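Local coordinates for ESAT-6/WXG100 secretion system protein (Streptococcus gallolyticus, PDB 7JQE) that forms the extracellular region of EsaA, a membrane subunit of the bacterial type VIIb secretion system, and probably takes part in exporting protein toxins, at residues Y427-Q432 with S444-A449; V339-D344 with Q355-S360. All blocks are in the same frame, centred on the assembly; numbering follows the deposited sequence.

Contact 1 of 2, residues Y427-Q432 with S444-A449; sequences YGEPGQ and SANSVA. With EDO (1,2-ethanediol), chain H; EDO (1,2-ethanediol), chain M.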
ATOM      1  N   TYR A 427       3.391   1.379   8.541  1.00 43.85           N
ATOM      2  CA  TYR A 427       3.275   1.538   9.983  1.00 47.20           C
ATOM      3  C   TYR A 427       2.664   0.345  10.700  1.00 52.53           C
ATOM      4  O   TYR A 427       2.617   0.346  11.936  1.00 60.34           O
ATOM      5  CB  TYR A 427       2.467   2.802  10.306  1.00 38.49           C
ATOM      6  CG  TYR A 427       3.205   4.054   9.904  1.00 49.17           C
ATOM      7  CD1 TYR A 427       3.075   4.573   8.625  1.00 43.25           C
ATOM      8  CD2 TYR A 427       4.064   4.695  10.790  1.00 52.85           C
ATOM      9  CE1 TYR A 427       3.756   5.711   8.242  1.00 52.41           C
ATOM     10  CE2 TYR A 427       4.753   5.835  10.417  1.00 45.58           C
ATOM     11  CZ  TYR A 427       4.597   6.336   9.141  1.00 52.65           C
ATOM     12  OH  TYR A 427       5.278   7.468   8.759  1.00 58.63           O
ATOM     13  N   GLY A 428       2.216  -0.674   9.977  1.00 50.79           N
ATOM     14  CA  GLY A 428       1.700  -1.868  10.607  1.00 51.25           C
ATOM     15  C   GLY A 428       2.773  -2.909  10.874  1.00 58.59           C
ATOM     16  O   GLY A 428       3.728  -3.073  10.108  1.00 39.53           O
ATOM     17  N   GLU A 429       2.613  -3.615  11.983  1.00 51.62           N
ATOM     18  CA  GLU A 429       3.369  -4.840  12.163  1.00 51.83           C
ATOM     19  C   GLU A 429       3.194  -5.707  10.921  1.00 56.33           C
ATOM     20  O   GLU A 429       2.115  -5.704  10.316  1.00 60.46           O
ATOM     21  CB  GLU A 429       2.889  -5.586  13.414  1.00 51.94           C
ATOM     22  CG  GLU A 429       3.355  -4.958  14.721  1.00 57.32           C
ATOM     23  CD  GLU A 429       4.824  -5.217  14.979  1.00 79.47           C
ATOM     24  OE1 GLU A 429       5.225  -6.402  14.992  1.00 82.83           O
ATOM     25  OE2 GLU A 429       5.577  -4.237  15.157  1.00 84.43           O
ATOM     26  N   PRO A 430       4.218  -6.433  10.493  1.00 63.25           N
ATOM     27  CA  PRO A 430       4.102  -7.186   9.241  1.00 63.62           C
ATOM     28  C   PRO A 430       2.864  -8.067   9.238  1.00 60.52           C
ATOM     29  O   PRO A 430       2.659  -8.882  10.138  1.00 57.06           O
ATOM     30  CB  PRO A 430       5.390  -8.014   9.211  1.00 65.23           C
ATOM     31  CG  PRO A 430       6.354  -7.234  10.055  1.00 51.50           C
ATOM     32  CD  PRO A 430       5.524  -6.624  11.142  1.00 54.28           C
ATOM     33  N   GLY A 431       2.023  -7.889   8.217  1.00 65.83           N
ATOM     34  CA  GLY A 431       0.834  -8.709   8.069  1.00 60.76           C
ATOM     35  C   GLY A 431      -0.354  -8.288   8.904  1.00 59.83           C
ATOM     36  O   GLY A 431      -1.294  -9.074   9.063  1.00 66.00           O
ATOM     37  N   GLN A 432      -0.347  -7.073   9.445  1.00 57.11           N
ATOM     38  CA  GLN A 432      -1.445  -6.607  10.282  1.00 62.23           C
ATOM     39  C   GLN A 432      -2.633  -6.192   9.420  1.00 59.51           C
ATOM     40  O   GLN A 432      -2.492  -5.357   8.520  1.00 58.48           O
ATOM     41  CB  GLN A 432      -0.987  -5.434  11.146  1.00 64.92           C
ATOM     42  CG  GLN A 432      -2.103  -4.741  11.907  1.00 71.12           C
ATOM     43  CD  GLN A 432      -2.647  -5.582  13.046  1.00 73.99           C
ATOM     44  OE1 GLN A 432      -3.449  -6.494  12.834  1.00 79.57           O
ATOM     45  NE2 GLN A 432      -2.216  -5.273  14.264  1.00 66.80           N
ATOM     46  N   SER A 444       5.528   0.661  15.588  1.00 67.80           N
ATOM     47  CA  SER A 444       5.843  -0.579  16.278  1.00 65.28           C
ATOM     48  C   SER A 444       7.201  -1.120  15.825  1.00 59.89           C
ATOM     49  O   SER A 444       7.709  -0.785  14.750  1.00 59.39           O
ATOM     50  CB  SER A 444       4.752  -1.620  16.041  1.00 64.47           C
ATOM     51  OG  SER A 444       4.689  -1.974  14.673  1.00 73.53           O
ATOM     52  N   ALA A 445       7.776  -1.990  16.662  1.00 56.65           N
ATOM     53  CA  ALA A 445       9.179  -2.376  16.506  1.00 58.72           C
ATOM     54  C   ALA A 445       9.468  -2.955  15.125  1.00 65.66           C
ATOM     55  O   ALA A 445      10.506  -2.651  14.527  1.00 60.03           O
ATOM     56  CB  ALA A 445       9.569  -3.379  17.590  1.00 56.97           C
ATOM     57  N   ASN A 446       8.570  -3.791  14.603  1.00 67.14           N
ATOM     58  CA  ASN A 446       8.793  -4.474  13.333  1.00 57.81           C
ATOM     59  C   ASN A 446       8.217  -3.729  12.133  1.00 57.56           C
ATOM     60  O   ASN A 446       8.332  -4.219  11.003  1.00 55.65           O
ATOM     61  CB  ASN A 446       8.213  -5.888  13.394  1.00 52.95           C
ATOM     62  CG  ASN A 446       8.774  -6.689  14.555  1.00 68.25           C
ATOM     63  OD1 ASN A 446       9.861  -7.261  14.461  1.00 67.56           O
ATOM     64  ND2 ASN A 446       8.043  -6.717  15.663  1.00 71.18           N
ATOM     65  N   SER A 447       7.622  -2.560  12.343  1.00 45.05           N
ATOM     66  CA  SER A 447       7.055  -1.809  11.236  1.00 49.17           C
ATOM     67  C   SER A 447       8.146  -1.401  10.257  1.00 50.94           C
ATOM     68  O   SER A 447       9.309  -1.226  10.623  1.00 62.33           O
ATOM     69  CB  SER A 447       6.341  -0.565  11.754  1.00 55.32           C
ATOM     70  OG  SER A 447       7.279   0.429  12.123  1.00 54.35           O
ATOM     71  N   VAL A 448       7.758  -1.234   8.992  1.00 54.28           N
ATOM     72  CA  VAL A 448       8.705  -0.728   8.004  1.00 51.20           C
ATOM     73  C   VAL A 448       9.220   0.644   8.413  1.00 54.10           C
ATOM     74  O   VAL A 448      10.395   0.965   8.197  1.00 58.09           O
ATOM     75  CB  VAL A 448       8.061  -0.700   6.607  1.00 47.36           C
ATOM     76  CG1 VAL A 448       8.962   0.032   5.619  1.00 50.88           C
ATOM     77  CG2 VAL A 448       7.773  -2.130   6.132  1.00 41.66           C
ATOM     78  N   ALA A 449       8.365   1.470   9.025  1.00 45.74           N
ATOM     79  CA  ALA A 449       8.800   2.803   9.420  1.00 46.42           C
ATOM     80  C   ALA A 449       9.959   2.740  10.399  1.00 60.59           C
ATOM     81  O   ALA A 449      10.787   3.656  10.445  1.00 66.05           O
ATOM     82  CB  ALA A 449       7.642   3.584  10.036  1.00 41.43           C
TER
HETATM   83  C1  EDO H 707       0.743  -5.483   5.284  1.00 79.65           C
HETATM   84  O1  EDO H 707       0.932  -6.730   5.959  1.00 71.23           O
HETATM   85  C2  EDO H 707       0.514  -4.393   6.326  1.00 84.83           C
HETATM   86  O2  EDO H 707       1.579  -4.388   7.287  1.00 79.28           O
HETATM   87  C1  EDO M 712       6.920   8.656  11.135  1.00 77.56           C
HETATM   88  O1  EDO M 712       7.883   7.905  10.383  1.00 72.94           O
HETATM   89  C2  EDO M 712       6.678   7.982  12.483  1.00 81.20           C
HETATM   90  O2  EDO M 712       5.783   8.770  13.279  1.00 84.22           O
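Asn446 ND2 donates to Glu429 OE1 at 2.9 Å, using the syn lone pair of OE1. The side chain of Glu429 reaches over to the turn 444-447 to make this bond. It is bent, with 140° at the hydrogen. The carboxylate and amide planes stand 78° apart, and OE1 lies tilted out of the amide plane. Asn446 N and Ser444 OG are modelled as donors to Glu429 OE2, but that atom sits too close to Ser444, so these bonds are doubtful. The Glu429 chain folds at chi2 (-74°), which brings the carboxylate over the turn. Pro430 packs across Asn446: its CD lies 3.6 Å from Asn446 CB, the side chains at about a right angle.

The turn is braced from within. Ser444 O accepts from both Ser447 N and Ser447 OG, the latter at 2.9 Å in the carbonyl plane. Ser447 is the N-cap of the next helix. Two residues on, Ala449 CB sits over one face of the Tyr427 ring, 4.1 Å from its centroid, a CH-pi contact.

The contact joins the C-terminal end of helix 396-427 to the start of helix 448-451. Ile438 and Ile440 of the intervening loop also touch Tyr427. Tyr452 of the second subunit hydrogen-bonds Asn446 O, and Tyr192 of the second subunit packs on Pro430 and Val448.

Contact 2 of 2, residues V339-D344 with Q355-S360; sequences VVFADD and QSLKIS
Phe341 CG and Ile359 CG1 are both turned anti to their carbonyl carbons (chi1 -70° and -57°), and across the two strands this sets ring and branch side by side, pointing the same way. Phe341 CD1 comes 3.9 Å from Ile359 CG1. Further out on the ring, Phe341 CE1 meets Leu357 CD1 at 3.8 Å, with the two side chains crossing obliquely. The carbonyl oxygen of Lys358 lies at the ring edge, in its plane. On the same face of the sheet, Val339 CG1 touches Ile359 CG2 at 3.5 Å. Val339, Phe341, Leu357 and Ile359 thus build one apolar, buried layer.

The backbones run antiparallel. Val340 and Ser360 form a hydrogen-bonded pair: Val340 N donates to Ser360 O at 3.0 Å, and Ser360 N returns a bond to Val340 O at 2.8 Å. Phe341 and Ile359 are the non-hydrogen-bonded pair that follows. Ala342 N then donates to Lys358 O at 2.9 Å, from above the carbonyl plane. Here the strand has ended and the chain turns off. Ala342 CB rests 3.9 Å from Lys358 CB, while beyond CB the lysine chain curls off from the neighbouring strand.

Strand 355-363 is the middle strand of a three-stranded antiparallel sheet, with 337-341 and 268-275 on its two flanks. This sheet packs face to face on a second antiparallel sheet as a beta sandwich, with the apolar layer in its core: Val339 and Phe341 touch Ile331 of strand 327-335, and Val339 also meets Ile373 and Leu375 of strand 369-379.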
ATOM      1  N   VAL A 339     -63.965   5.450 -13.965  1.00 83.04           N
ATOM      2  CA  VAL A 339     -64.288   6.300 -15.104  1.00 75.56           C
ATOM      3  C   VAL A 339     -65.756   6.679 -14.995  1.00 77.02           C
ATOM      4  O   VAL A 339     -66.624   5.800 -14.931  1.00 82.82           O
ATOM      5  CB  VAL A 339     -63.992   5.606 -16.441  1.00 68.52           C
ATOM      6  CG1 VAL A 339     -64.160   6.580 -17.588  1.00 68.29           C
ATOM      7  CG2 VAL A 339     -62.581   5.040 -16.428  1.00 66.91           C
ATOM      8  N   VAL A 340     -66.033   7.982 -14.957  1.00 71.29           N
ATOM      9  CA  VAL A 340     -67.375   8.486 -14.695  1.00 73.18           C
ATOM     10  C   VAL A 340     -67.522   9.840 -15.372  1.00 80.48           C
ATOM     11  O   VAL A 340     -66.536  10.547 -15.598  1.00 82.87           O
ATOM     12  CB  VAL A 340     -67.654   8.592 -13.176  1.00 78.02           C
ATOM     13  CG1 VAL A 340     -67.514   7.230 -12.499  1.00 74.52           C
ATOM     14  CG2 VAL A 340     -66.719   9.609 -12.534  1.00 73.73           C
ATOM     15  N   PHE A 341     -68.763  10.195 -15.706  1.00 74.72           N
ATOM     16  CA  PHE A 341     -69.047  11.524 -16.230  1.00 75.09           C
ATOM     17  C   PHE A 341     -68.797  12.575 -15.154  1.00 95.44           C
ATOM     18  O   PHE A 341     -69.165  12.394 -13.990  1.00104.08           O
ATOM     19  CB  PHE A 341     -70.489  11.613 -16.733  1.00 81.02           C
ATOM     20  CG  PHE A 341     -70.744  10.814 -17.980  1.00 78.73           C
ATOM     21  CD1 PHE A 341     -70.129  11.158 -19.172  1.00 75.63           C
ATOM     22  CD2 PHE A 341     -71.595   9.723 -17.962  1.00 78.11           C
ATOM     23  CE1 PHE A 341     -70.354  10.427 -20.320  1.00 75.64           C
ATOM     24  CE2 PHE A 341     -71.824   8.986 -19.107  1.00 77.86           C
ATOM     25  CZ  PHE A 341     -71.203   9.340 -20.288  1.00 76.75           C
ATOM     26  N   ALA A 342     -68.181  13.688 -15.556  1.00 91.33           N
ATOM     27  CA  ALA A 342     -67.607  14.616 -14.583  1.00 85.53           C
ATOM     28  C   ALA A 342     -68.678  15.319 -13.754  1.00 89.92           C
ATOM     29  O   ALA A 342     -68.487  15.545 -12.554  1.00 94.94           O
ATOM     30  CB  ALA A 342     -66.725  15.639 -15.297  1.00 79.35           C
ATOM     31  N   ASP A 343     -69.807  15.679 -14.366  1.00 88.76           N
ATOM     32  CA  ASP A 343     -70.777  16.509 -13.659  1.00 89.33           C
ATOM     33  C   ASP A 343     -71.708  15.698 -12.764  1.00 94.63           C
ATOM     34  O   ASP A 343     -72.148  16.198 -11.724  1.00 91.25           O
ATOM     35  CB  ASP A 343     -71.595  17.328 -14.658  1.00 89.61           C
ATOM     36  CG  ASP A 343     -72.422  16.460 -15.587  1.00 97.76           C
ATOM     37  OD1 ASP A 343     -72.237  15.225 -15.571  1.00101.42           O
ATOM     38  OD2 ASP A 343     -73.261  17.012 -16.330  1.00 96.45           O
ATOM     39  N   ASP A 344     -72.021  14.459 -13.143  1.00102.64           N
ATOM     40  CA  ASP A 344     -72.991  13.657 -12.409  1.00102.76           C
ATOM     41  C   ASP A 344     -72.360  12.612 -11.504  1.00 91.00           C
ATOM     42  O   ASP A 344     -73.054  12.065 -10.641  1.00 93.66           O
ATOM     43  CB  ASP A 344     -73.934  12.936 -13.380  1.00109.10           C
ATOM     44  CG  ASP A 344     -74.878  13.881 -14.087  1.00130.54           C
ATOM     45  OD1 ASP A 344     -74.922  15.071 -13.708  1.00134.75           O
ATOM     46  OD2 ASP A 344     -75.578  13.434 -15.022  1.00130.02           O
ATOM     47  N   GLN A 355     -73.966  17.719 -28.364  1.00 95.93           N
ATOM     48  CA  GLN A 355     -73.549  18.106 -27.024  1.00 95.63           C
ATOM     49  C   GLN A 355     -72.126  17.625 -26.786  1.00 90.97           C
ATOM     50  O   GLN A 355     -71.611  16.776 -27.517  1.00 90.49           O
ATOM     51  CB  GLN A 355     -74.507  17.524 -25.979  1.00 89.47           C
ATOM     52  CG  GLN A 355     -74.269  17.934 -24.547  1.00 85.99           C
ATOM     53  CD  GLN A 355     -75.425  17.520 -23.654  1.00 98.50           C
ATOM     54  OE1 GLN A 355     -76.497  17.150 -24.140  1.00 96.67           O
ATOM     55  NE2 GLN A 355     -75.215  17.578 -22.345  1.00100.01           N
ATOM     56  N   SER A 356     -71.496  18.190 -25.760  1.00 93.78           N
ATOM     57  CA  SER A 356     -70.175  17.773 -25.313  1.00 98.65           C
ATOM     58  C   SER A 356     -70.284  17.189 -23.912  1.00 98.07           C
ATOM     59  O   SER A 356     -70.993  17.730 -23.059  1.00 99.63           O
ATOM     60  CB  SER A 356     -69.185  18.943 -25.319  1.00106.56           C
ATOM     61  OG  SER A 356     -69.081  19.518 -26.611  1.00111.34           O
ATOM     62  N   LEU A 357     -69.584  16.083 -23.681  1.00 98.24           N
ATOM     63  CA  LEU A 357     -69.575  15.418 -22.386  1.00 96.41           C
ATOM     64  C   LEU A 357     -68.146  15.316 -21.873  1.00 96.08           C
ATOM     65  O   LEU A 357     -67.215  15.061 -22.644  1.00101.80           O
ATOM     66  CB  LEU A 357     -70.200  14.022 -22.467  1.00 94.63           C
ATOM     67  CG  LEU A 357     -71.659  13.934 -22.914  1.00 89.89           C
ATOM     68  CD1 LEU A 357     -72.112  12.481 -22.966  1.00 92.81           C
ATOM     69  CD2 LEU A 357     -72.564  14.751 -22.000  1.00 86.96           C
ATOM     70  N   LYS A 358     -67.980  15.518 -20.571  1.00 87.43           N
ATOM     71  CA  LYS A 358     -66.684  15.453 -19.915  1.00 81.83           C
ATOM     72  C   LYS A 358     -66.611  14.170 -19.100  1.00 83.33           C
ATOM     73  O   LYS A 358     -67.549  13.841 -18.367  1.00 89.27           O
ATOM     74  CB  LYS A 358     -66.470  16.675 -19.019  1.00 82.66           C
ATOM     75  CG  LYS A 358     -66.876  17.989 -19.674  1.00 87.43           C
ATOM     76  CD  LYS A 358     -65.834  18.475 -20.666  1.00 95.44           C
ATOM     77  CE  LYS A 358     -64.610  19.005 -19.939  1.00104.33           C
ATOM     78  NZ  LYS A 358     -64.972  20.098 -18.992  1.00109.09           N
ATOM     79  N   ILE A 359     -65.506  13.445 -19.234  1.00 83.35           N
ATOM     80  CA  ILE A 359     -65.317  12.167 -18.561  1.00 82.68           C
ATOM     81  C   ILE A 359     -64.074  12.251 -17.692  1.00 77.44           C
ATOM     82  O   ILE A 359     -62.991  12.601 -18.177  1.00 77.38           O
ATOM     83  CB  ILE A 359     -65.208  11.010 -19.570  1.00 80.08           C
ATOM     84  CG1 ILE A 359     -66.462  10.965 -20.449  1.00 73.40           C
ATOM     85  CG2 ILE A 359     -65.010   9.688 -18.844  1.00 75.43           C
ATOM     86  CD1 ILE A 359     -66.450   9.866 -21.486  1.00 71.38           C
ATOM     87  N   SER A 360     -64.233  11.940 -16.412  1.00 76.45           N
ATOM     88  CA  SER A 360     -63.133  11.892 -15.461  1.00 72.78           C
ATOM     89  C   SER A 360     -62.695  10.447 -15.272  1.00 78.03           C
ATOM     90  O   SER A 360     -63.525   9.570 -15.013  1.00 88.26           O
ATOM     91  CB  SER A 360     -63.547  12.494 -14.118  1.00 71.41           C
ATOM     92  OG  SER A 360     -62.767  11.964 -13.056  1.00 77.15           O
TER

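In the fold
Going from the N terminus, the chain first passes through the helices 102-135 to 225-244. After strand 268-275 come the unmodelled residues 280-321 and strand 327-335; contact 2 then joins strand 337-341 to 355-363. It closes a loop whose strand 348-351 lies in the four-stranded sheet, so the chain visits the second sheet and returns to the first. The strands end with 382-392, and the chain returns along helix 396-427. Contact 1 closes the loop between that helix and helix 448-451, beside the second subunit. The last long helix is 462-491. The two contacts follow in series and neither nest nor cross. Their centres are 81 Å apart, contact 1 near the chain's centre.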